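Long-range contacts in N-acetylneuraminate lyase (Fusobacterium nucleatum subsp. nucleatum ATCC 25586, PDB 5ZKA), which belongs to the dihydrodipicolinate synthetase family of TIM-barrel proteins: residues Ser118-Phe123 against Ile148-Pro153; Val76-Ile81 against Thr110-Lys115; Ser23-Pro28 against Glu42-Asn47. All coordinates share one frame; numbering follows the deposited sequence.

Contact 1 of 3, residues Ser118-Phe123 against Ile148-Pro153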
loop_
_atom_site.group_PDB
_atom_site.type_symbol
_atom_site.label_atom_id
_atom_site.label_comp_id
_atom_site.label_asym_id
_atom_site.label_seq_id
_atom_site.Cartn_x
_atom_site.Cartn_y
_atom_site.Cartn_z
ATOM N N SER A 118 -13.212 3.753 -20.717
ATOM C CA SER A 118 -12.910 4.085 -19.335
ATOM C C SER A 118 -13.367 5.514 -19.103
ATOM O O SER A 118 -13.530 6.288 -20.047
ATOM C CB SER A 118 -11.411 3.927 -19.028
ATOM O OG SER A 118 -11.169 3.905 -17.638
ATOM N N ALA A 119 -13.597 5.872 -17.841
ATOM C CA ALA A 119 -14.027 7.238 -17.561
ATOM C C ALA A 119 -13.616 7.608 -16.147
ATOM O O ALA A 119 -14.007 6.926 -15.194
ATOM C CB ALA A 119 -15.540 7.394 -17.740
ATOM N N VAL A 120 -12.851 8.695 -16.016
ATOM C CA VAL A 120 -12.493 9.181 -14.690
ATOM C C VAL A 120 -13.764 9.588 -13.940
ATOM O O VAL A 120 -14.766 9.993 -14.542
ATOM C CB VAL A 120 -11.503 10.352 -14.798
ATOM C CG1 VAL A 120 -12.115 11.501 -15.601
ATOM C CG2 VAL A 120 -11.044 10.815 -13.408
ATOM N N THR A 121 -13.737 9.459 -12.613
ATOM C CA THR A 121 -14.852 9.977 -11.835
ATOM C C THR A 121 -15.026 11.466 -12.132
ATOM O O THR A 121 -14.035 12.197 -12.239
ATOM C CB THR A 121 -14.624 9.758 -10.335
ATOM O OG1 THR A 121 -13.389 10.370 -9.939
ATOM C CG2 THR A 121 -14.567 8.262 -10.014
ATOM N N PRO A 122 -16.256 11.950 -12.314
ATOM C CA PRO A 122 -16.429 13.388 -12.554
ATOM C C PRO A 122 -15.905 14.167 -11.353
ATOM O O PRO A 122 -16.054 13.741 -10.208
ATOM C CB PRO A 122 -17.947 13.549 -12.735
ATOM C CG PRO A 122 -18.534 12.375 -12.063
ATOM C CD PRO A 122 -17.546 11.247 -12.199
ATOM N N PHE A 123 -15.251 15.294 -11.625
ATOM C CA PHE A 123 -14.458 15.983 -10.612
ATOM C C PHE A 123 -14.720 17.486 -10.721
ATOM O O PHE A 123 -15.591 17.927 -11.475
ATOM C CB PHE A 123 -12.971 15.614 -10.770
ATOM C CG PHE A 123 -12.411 15.902 -12.142
ATOM C CD1 PHE A 123 -12.487 14.957 -13.155
ATOM C CD2 PHE A 123 -11.794 17.114 -12.407
ATOM C CE1 PHE A 123 -11.970 15.221 -14.419
ATOM C CE2 PHE A 123 -11.265 17.384 -13.664
ATOM C CZ PHE A 123 -11.365 16.438 -14.671
ATOM N N ILE A 148 -14.631 0.657 -17.800
ATOM C CA ILE A 148 -13.717 0.489 -16.674
ATOM C C ILE A 148 -13.744 1.789 -15.884
ATOM O O ILE A 148 -13.485 2.865 -16.438
ATOM C CB ILE A 148 -12.297 0.128 -17.150
ATOM C CG1 ILE A 148 -12.264 -1.308 -17.666
ATOM C CG2 ILE A 148 -11.302 0.247 -16.035
ATOM C CD1 ILE A 148 -11.065 -1.576 -18.534
ATOM N N ILE A 149 -14.120 1.703 -14.602
ATOM C CA ILE A 149 -14.046 2.859 -13.712
ATOM C C ILE A 149 -12.599 3.306 -13.578
ATOM O O ILE A 149 -11.720 2.496 -13.266
ATOM C CB ILE A 149 -14.587 2.496 -12.323
ATOM C CG1 ILE A 149 -15.963 1.858 -12.397
ATOM C CG2 ILE A 149 -14.514 3.696 -11.384
ATOM C CD1 ILE A 149 -16.342 1.152 -11.094
ATOM N N TYR A 150 -12.344 4.608 -13.774
ATOM C CA TYR A 150 -11.021 5.196 -13.555
ATOM C C TYR A 150 -11.070 5.937 -12.222
ATOM O O TYR A 150 -11.648 7.021 -12.123
ATOM C CB TYR A 150 -10.617 6.126 -14.706
ATOM C CG TYR A 150 -9.230 6.768 -14.586
ATOM C CD1 TYR A 150 -8.300 6.330 -13.639
ATOM C CD2 TYR A 150 -8.866 7.828 -15.410
ATOM C CE1 TYR A 150 -7.039 6.919 -13.534
ATOM C CE2 TYR A 150 -7.613 8.428 -15.312
ATOM C CZ TYR A 150 -6.702 7.970 -14.372
ATOM O OH TYR A 150 -5.460 8.564 -14.274
ATOM N N SER A 151 -10.436 5.357 -11.199
ATOM C CA SER A 151 -10.453 5.893 -9.840
ATOM C C SER A 151 -9.075 6.457 -9.513
ATOM O O SER A 151 -8.111 5.700 -9.356
ATOM C CB SER A 151 -10.845 4.821 -8.828
ATOM O OG SER A 151 -10.740 5.349 -7.513
ATOM N N ILE A 152 -8.987 7.784 -9.396
ATOM C CA ILE A 152 -7.706 8.429 -9.102
ATOM C C ILE A 152 -7.900 9.522 -8.051
ATOM O O ILE A 152 -7.928 10.717 -8.375
ATOM C CB ILE A 152 -7.024 8.932 -10.393
ATOM C CG1 ILE A 152 -5.656 9.569 -10.081
ATOM C CG2 ILE A 152 -7.956 9.833 -11.217
ATOM C CD1 ILE A 152 -4.685 9.551 -11.250
ATOM N N PRO A 153 -8.010 9.146 -6.769
ATOM C CA PRO A 153 -8.335 10.144 -5.727
ATOM C C PRO A 153 -7.260 11.205 -5.522
ATOM O O PRO A 153 -7.583 12.315 -5.068
ATOM C CB PRO A 153 -8.523 9.295 -4.458
ATOM C CG PRO A 153 -8.516 7.852 -4.905
ATOM C CD PRO A 153 -7.814 7.792 -6.226
HETATM O O HOH W 1 -11.488 9.233 -8.676
#

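Contact 2 of 3, residues Val76-Ile81 against Thr110-Lys115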
loop_
_atom_site.group_PDB
_atom_site.type_symbol
_atom_site.label_atom_id
_atom_site.label_comp_id
_atom_site.label_asym_id
_atom_site.label_seq_id
_atom_site.Cartn_x
_atom_site.Cartn_y
_atom_site.Cartn_z
ATOM N N VAL A 76 -6.689 11.984 -31.658
ATOM C CA VAL A 76 -5.826 11.004 -30.996
ATOM C C VAL A 76 -6.442 9.612 -31.080
ATOM O O VAL A 76 -5.764 8.632 -31.408
ATOM C CB VAL A 76 -5.569 11.413 -29.535
ATOM C CG1 VAL A 76 -4.935 10.259 -28.750
ATOM C CG2 VAL A 76 -4.689 12.654 -29.485
ATOM N N PHE A 77 -7.742 9.507 -30.788
ATOM C CA PHE A 77 -8.414 8.210 -30.850
ATOM C C PHE A 77 -8.379 7.633 -32.259
ATOM O O PHE A 77 -8.217 6.418 -32.433
ATOM C CB PHE A 77 -9.867 8.328 -30.384
ATOM C CG PHE A 77 -10.032 8.523 -28.898
ATOM C CD1 PHE A 77 -9.493 7.621 -27.988
ATOM C CD2 PHE A 77 -10.778 9.582 -28.414
ATOM C CE1 PHE A 77 -9.659 7.803 -26.622
ATOM C CE2 PHE A 77 -10.962 9.761 -27.038
ATOM C CZ PHE A 77 -10.401 8.872 -26.145
ATOM N N GLU A 78 -8.568 8.480 -33.279
ATOM C CA GLU A 78 -8.528 7.999 -34.666
ATOM C C GLU A 78 -7.172 7.403 -35.014
ATOM O O GLU A 78 -7.081 6.314 -35.597
ATOM C CB GLU A 78 -8.814 9.128 -35.656
ATOM C CG GLU A 78 -10.079 9.876 -35.489
ATOM C CD GLU A 78 -10.148 11.051 -36.446
ATOM O OE1 GLU A 78 -9.493 10.988 -37.515
ATOM O OE2 GLU A 78 -10.841 12.042 -36.120
ATOM N N ILE A 79 -6.107 8.151 -34.741
ATOM C CA ILE A 79 -4.764 7.702 -35.091
ATOM C C ILE A 79 -4.418 6.425 -34.335
ATOM O O ILE A 79 -3.906 5.460 -34.914
ATOM C CB ILE A 79 -3.746 8.823 -34.817
ATOM C CG1 ILE A 79 -4.025 10.008 -35.750
ATOM C CG2 ILE A 79 -2.300 8.325 -34.984
ATOM C CD1 ILE A 79 -3.470 11.324 -35.237
ATOM N N ALA A 80 -4.725 6.388 -33.034
ATOM C CA ALA A 80 -4.306 5.255 -32.213
ATOM C C ALA A 80 -4.861 3.940 -32.753
ATOM O O ALA A 80 -4.116 2.968 -32.924
ATOM C CB ALA A 80 -4.726 5.466 -30.756
ATOM N N ILE A 81 -6.166 3.890 -33.046
ATOM C CA ILE A 81 -6.727 2.627 -33.519
ATOM C C ILE A 81 -6.334 2.355 -34.974
ATOM O O ILE A 81 -6.243 1.192 -35.392
ATOM C CB ILE A 81 -8.253 2.602 -33.310
ATOM C CG1 ILE A 81 -8.787 1.176 -33.473
ATOM C CG2 ILE A 81 -8.967 3.570 -34.246
ATOM C CD1 ILE A 81 -10.186 0.993 -32.937
ATOM N N THR A 110 -16.589 4.271 -29.942
ATOM C CA THR A 110 -17.275 3.009 -30.191
ATOM C C THR A 110 -17.456 2.780 -31.687
ATOM O O THR A 110 -17.220 1.672 -32.184
ATOM C CB THR A 110 -18.611 2.992 -29.445
ATOM O OG1 THR A 110 -18.358 3.104 -28.039
ATOM C CG2 THR A 110 -19.364 1.708 -29.705
ATOM N N LYS A 111 -17.817 3.837 -32.426
ATOM C CA LYS A 111 -17.955 3.735 -33.877
ATOM C C LYS A 111 -16.615 3.447 -34.549
ATOM O O LYS A 111 -16.564 2.746 -35.568
ATOM C CB LYS A 111 -18.579 5.022 -34.430
ATOM C CG LYS A 111 -18.795 5.031 -35.946
ATOM C CD LYS A 111 -19.426 6.337 -36.411
ATOM C CE LYS A 111 -19.698 6.339 -37.919
ATOM N NZ LYS A 111 -18.478 6.634 -38.725
ATOM N N LEU A 112 -15.519 3.988 -34.003
ATOM C CA LEU A 112 -14.187 3.711 -34.542
ATOM C C LEU A 112 -13.780 2.257 -34.346
ATOM O O LEU A 112 -12.933 1.760 -35.089
ATOM C CB LEU A 112 -13.138 4.622 -33.888
ATOM C CG LEU A 112 -13.066 6.107 -34.264
ATOM C CD1 LEU A 112 -11.981 6.798 -33.459
ATOM C CD2 LEU A 112 -12.845 6.342 -35.756
ATOM N N GLY A 113 -14.346 1.572 -33.359
ATOM C CA GLY A 113 -14.031 0.171 -33.160
ATOM C C GLY A 113 -13.405 -0.156 -31.819
ATOM O O GLY A 113 -13.006 -1.301 -31.583
ATOM N N TYR A 114 -13.298 0.828 -30.932
ATOM C CA TYR A 114 -12.856 0.542 -29.575
ATOM C C TYR A 114 -13.902 -0.313 -28.871
ATOM O O TYR A 114 -15.105 -0.065 -28.978
ATOM C CB TYR A 114 -12.625 1.829 -28.787
ATOM C CG TYR A 114 -11.380 2.614 -29.152
ATOM C CD1 TYR A 114 -11.370 3.461 -30.259
ATOM C CD2 TYR A 114 -10.226 2.535 -28.369
ATOM C CE1 TYR A 114 -10.246 4.192 -30.594
ATOM C CE2 TYR A 114 -9.098 3.272 -28.689
ATOM C CZ TYR A 114 -9.113 4.099 -29.803
ATOM O OH TYR A 114 -7.995 4.839 -30.126
ATOM N N LYS A 115 -13.436 -1.335 -28.155
ATOM C CA LYS A 115 -14.313 -2.332 -27.559
ATOM C C LYS A 115 -14.372 -2.202 -26.050
ATOM O O LYS A 115 -14.948 -3.064 -25.380
ATOM C CB LYS A 115 -13.865 -3.743 -27.956
ATOM C CG LYS A 115 -14.236 -4.117 -29.391
ATOM C CD LYS A 115 -15.723 -3.902 -29.625
ATOM C CE LYS A 115 -16.133 -4.228 -31.055
ATOM N NZ LYS A 115 -15.997 -5.679 -31.372
#

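Contact 3 of 3, residues Ser23-Pro28 against Glu42-Asn47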
loop_
_atom_site.group_PDB
_atom_site.type_symbol
_atom_site.label_atom_id
_atom_site.label_comp_id
_atom_site.label_asym_id
_atom_site.label_seq_id
_atom_site.Cartn_x
_atom_site.Cartn_y
_atom_site.Cartn_z
ATOM N N SER A 23 0.211 0.376 -21.568
ATOM C CA SER A 23 0.805 1.705 -21.497
ATOM C C SER A 23 -0.292 2.758 -21.564
ATOM O O SER A 23 -1.155 2.705 -22.444
ATOM C CB SER A 23 1.784 1.933 -22.649
ATOM O OG SER A 23 3.013 1.259 -22.419
ATOM N N ALA A 24 -0.251 3.719 -20.647
ATOM C CA ALA A 24 -1.057 4.926 -20.791
ATOM C C ALA A 24 -0.363 5.768 -21.840
ATOM O O ALA A 24 0.686 6.372 -21.585
ATOM C CB ALA A 24 -1.195 5.665 -19.464
ATOM N N LEU A 25 -0.928 5.751 -23.041
ATOM C CA LEU A 25 -0.245 6.245 -24.221
ATOM C C LEU A 25 0.059 7.734 -24.109
ATOM O O LEU A 25 -0.836 8.553 -23.893
ATOM C CB LEU A 25 -1.108 5.961 -25.448
ATOM C CG LEU A 25 -0.495 6.319 -26.797
ATOM C CD1 LEU A 25 0.700 5.409 -27.060
ATOM C CD2 LEU A 25 -1.541 6.185 -27.897
ATOM N N MET A 26 1.329 8.086 -24.269
ATOM C CA MET A 26 1.703 9.489 -24.343
ATOM C C MET A 26 1.488 10.025 -25.749
ATOM O O MET A 26 1.546 9.286 -26.739
ATOM C CB MET A 26 3.160 9.675 -23.942
ATOM C CG MET A 26 3.444 9.129 -22.561
ATOM S SD MET A 26 4.569 10.170 -21.638
ATOM C CE MET A 26 3.664 11.706 -21.508
ATOM N N VAL A 27 1.253 11.329 -25.835
ATOM C CA VAL A 27 0.909 11.990 -27.087
ATOM C C VAL A 27 1.921 13.095 -27.330
ATOM O O VAL A 27 2.168 13.904 -26.432
ATOM C CB VAL A 27 -0.518 12.567 -27.074
ATOM C CG1 VAL A 27 -0.795 13.314 -28.391
ATOM C CG2 VAL A 27 -1.519 11.445 -26.867
ATOM N N PRO A 28 2.550 13.156 -28.512
ATOM C CA PRO A 28 3.475 14.253 -28.795
ATOM C C PRO A 28 2.750 15.443 -29.393
ATOM O O PRO A 28 1.978 15.313 -30.354
ATOM C CB PRO A 28 4.470 13.628 -29.783
ATOM C CG PRO A 28 3.672 12.600 -30.510
ATOM C CD PRO A 28 2.601 12.105 -29.542
ATOM N N GLU A 42 4.744 6.862 -34.043
ATOM C CA GLU A 42 6.024 6.316 -33.592
ATOM C C GLU A 42 5.949 5.843 -32.146
ATOM O O GLU A 42 6.554 4.825 -31.786
ATOM C CB GLU A 42 7.132 7.357 -33.746
ATOM C CG GLU A 42 7.478 7.675 -35.208
ATOM C CD GLU A 42 8.659 8.613 -35.332
ATOM O OE1 GLU A 42 9.279 8.927 -34.292
ATOM O OE2 GLU A 42 8.955 9.053 -36.467
ATOM N N ILE A 43 5.233 6.580 -31.297
ATOM C CA ILE A 43 5.105 6.162 -29.904
ATOM C C ILE A 43 4.281 4.886 -29.807
ATOM O O ILE A 43 4.602 3.974 -29.035
ATOM C CB ILE A 43 4.489 7.292 -29.062
ATOM C CG1 ILE A 43 5.420 8.502 -29.009
ATOM C CG2 ILE A 43 4.176 6.794 -27.649
ATOM C CD1 ILE A 43 4.811 9.692 -28.234
ATOM N N ILE A 44 3.197 4.810 -30.577
ATOM C CA ILE A 44 2.384 3.599 -30.622
ATOM C C ILE A 44 3.221 2.410 -31.084
ATOM O O ILE A 44 3.189 1.335 -30.471
ATOM C CB ILE A 44 1.164 3.814 -31.538
ATOM C CG1 ILE A 44 0.197 4.820 -30.907
ATOM C CG2 ILE A 44 0.463 2.496 -31.807
ATOM C CD1 ILE A 44 -0.794 5.426 -31.898
ATOM N N ARG A 45 3.960 2.577 -32.189
ATOM C CA ARG A 45 4.788 1.482 -32.690
ATOM C C ARG A 45 5.822 1.044 -31.655
ATOM O O ARG A 45 6.054 -0.154 -31.470
ATOM C CB ARG A 45 5.475 1.888 -33.998
ATOM C CG ARG A 45 4.531 1.998 -35.188
ATOM C CD ARG A 45 4.544 0.747 -36.088
ATOM N NE ARG A 45 4.171 -0.477 -35.370
ATOM C CZ ARG A 45 2.919 -0.859 -35.126
ATOM N NH1 ARG A 45 1.898 -0.112 -35.527
ATOM N NH2 ARG A 45 2.683 -1.986 -34.463
ATOM N N TYR A 46 6.442 1.999 -30.956
ATOM C CA TYR A 46 7.413 1.639 -29.923
ATOM C C TYR A 46 6.767 0.801 -28.822
ATOM O O TYR A 46 7.325 -0.217 -28.398
ATOM C CB TYR A 46 8.040 2.905 -29.338
ATOM C CG TYR A 46 9.219 2.656 -28.427
ATOM C CD1 TYR A 46 10.474 2.364 -28.950
ATOM C CD2 TYR A 46 9.088 2.746 -27.048
ATOM C CE1 TYR A 46 11.561 2.143 -28.113
ATOM C CE2 TYR A 46 10.159 2.528 -26.214
ATOM C CZ TYR A 46 11.395 2.225 -26.750
ATOM O OH TYR A 46 12.463 2.016 -25.905
ATOM N N ASN A 47 5.581 1.204 -28.355
ATOM C CA ASN A 47 4.910 0.450 -27.298
ATOM C C ASN A 47 4.572 -0.970 -27.740
ATOM O O ASN A 47 4.787 -1.936 -26.996
ATOM C CB ASN A 47 3.644 1.183 -26.858
ATOM C CG ASN A 47 3.924 2.202 -25.792
ATOM O OD1 ASN A 47 4.143 1.847 -24.635
ATOM N ND2 ASN A 47 3.942 3.474 -26.172
#

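Contact 1 of 3, residues Ser118-Phe123 against Ile148-Pro153
Ser118, Ala119 and Val120 pair in parallel with Ile148, Ile149 and Tyr150, joining two neighbouring strands of the TIM barrel. Strands 117-120 and 147-150, linked through helix 129-143, form a classic beta-alpha-beta unit. Tyr150 N donates to Ala119 O at 3.2 Å, coming from above the carbonyl plane, whereas Thr121 N approaches Tyr150 O nearly along the C=O axis. One step earlier, Ile148 O takes a 2.8 Å bond from Ser118 OG as well as a weak one from Ala119 N. The hydroxyl gets there because a chi1 of -165° swings OG away from the backbone N and beside the carbonyl carbon, and it is also hydrogen-bonded to Tyr57.

Tyr150 shares its face of the sheet with Ser118, Val120 and Ile148. Tyr150 CB sits 3.5 Å from Ala119 O, with Ser118 OG and Val120 CA also close, so the root of the side chain is wedged against the adjoining strand. From CG onward the ring runs alongside Val120, and Val120 CB is 3.7 Å from Tyr150 CD2. One ring face receives Ile152 CG2, displaced toward the rim. At the tip, OH is hydrogen-bonded to Ser61, which gives the buried phenol a polar partner. The side chains of Ala119 and Ile149 lie on the other face of the sheet, against Tyr135 and Tyr136 respectively, in helix 129-143.

Beyond the strand ends the two segments remain joined. Ile152 is the N-cap residue of helix 153-156, and its backbone N-H donates to a water, with 3.0 Å from Ile152 N to the water oxygen; that water lies unusually close to Thr121 OG1, so a bond there is doubtful. Alongside, Val120 CG2 meets Ile152 CG2 at 3.9 Å.

Contact 2 of 3, residues Val76-Ile81 against Thr110-Lys115
Tyr114, Ile81 and Leu112 supply most of the surface buried where helix 70-84 packs beside the C-terminal end of helix 99-112, two adjacent members of the helical layer round the TIM barrel. Tyr114 comes just after a Schellman motif, in which Gly113 with its positive phi ends helix 99-112 and turns the chain back toward the barrel. Its ring lies between two groups of the other helix. Against one face stands the edge of the Phe77 ring, a T-shaped pair with planes at 80° and centroids 5.7 Å apart; over the opposite face Ile81 CD1 makes a CH-pi contact, 4.2 Å from the ring centroid.

Ile81 reaches that position in an extended form, its CG1 trans to the main-chain nitrogen (chi1 -166°). Ile81 CB approaches Tyr114 CE1 to 3.7 Å, while CD1, over the ring, also touches Leu112 O and the carbonyl carbon of Gly113.

Leu112 packs beside the tyrosine, against helix 70-84. Leu112 CD1 rests on the helix backbone at Glu78 N, 3.8 Å away, and on Phe77 CB, and Leu112 CB faces Ile81 CG2 more distantly. The carboxylate of Glu78 turns to partners elsewhere, a salt bridge with Arg75 and a hydrogen bond with Tyr108.

Farther inward, Phe77, Ala80 and Tyr114 all touch Val58 of strand 55-58. The single polar bond between the segments fixes the phenol: Tyr114 OH donates to Phe77 O at 2.8 Å, in the carbonyl plane and on a lone pair.

Contact 3 of 3, residues Ser23-Pro28 against Glu42-Asn47
Ser23 of strand 20-24 is bonded to Asn47 of helix 37-49, at the start of the first beta-alpha-beta unit of the TIM barrel. Ser23 OG donates to Asn47 OD1 over only 2.6 Å, reaching it from 36° out of the carbonyl plane. The rotation of that amide is fixed at its other end too: Asn47 ND2 donates to Ile43 O at 3.0 Å, one turn back in the helix, and is also hydrogen-bonded to Asn224 OD1. Ile43 O thereby accepts twice from the same residue, since Asn47 N makes the ordinary helical bond to it from the opposite face of the carbonyl plane.

After Ala24, whose side chain is directed away from the helix, Leu25 brings the apolar centre of the contact. A chi1 of -175° stretches the side chain out from the backbone, and its two methyl groups both pack on the helix. Leu25 CD1 lies 3.8 Å from Ile43 CG2 and comes up to Asn47 ND2, while Leu25 CD2 meets Ile44 CG1 at 3.7 Å. Ile44 also touches Ala80 and Glu83 of helix 70-84.

Met26 contributes mainly backbone. Met26 O faces Ile43 CD1 at 3.6 Å and is buried there without a polar partner in the model, while its side chain heads off to Tyr265, Ile268 and Lys269 of helix 264-274. Val27 turns the other way and touches Val76.

Pro28 closes the segment by pointing back at the helix. Its pyrrolidine ring meets the end of the isoleucine chain, with Pro28 CD 3.5 Å from Ile43 CD1.

Overall arrangement
Contacts 1 and 3 are both buried and reach the same parallel sheet, on opposite sides of the chain's centre, whereas contact 2 lies farther out and is partly buried. Each has its own chemistry: contact 1 joins strand to strand mainly by backbone hydrogen bonds, contact 3 joins a strand and its following loop to a helix by apolar packing and one serine-asparagine bond, and contact 2 joins a helix to the end of the next and the residues after it, round an aromatic pair. Contacts 2 and 3 touch directly, Ala80 CA lying 3.5 Å from Ile44 CD1, so helices 37-49 and 70-84 continue one layer. Helix 99-112 leads from contact 2 into contact 1.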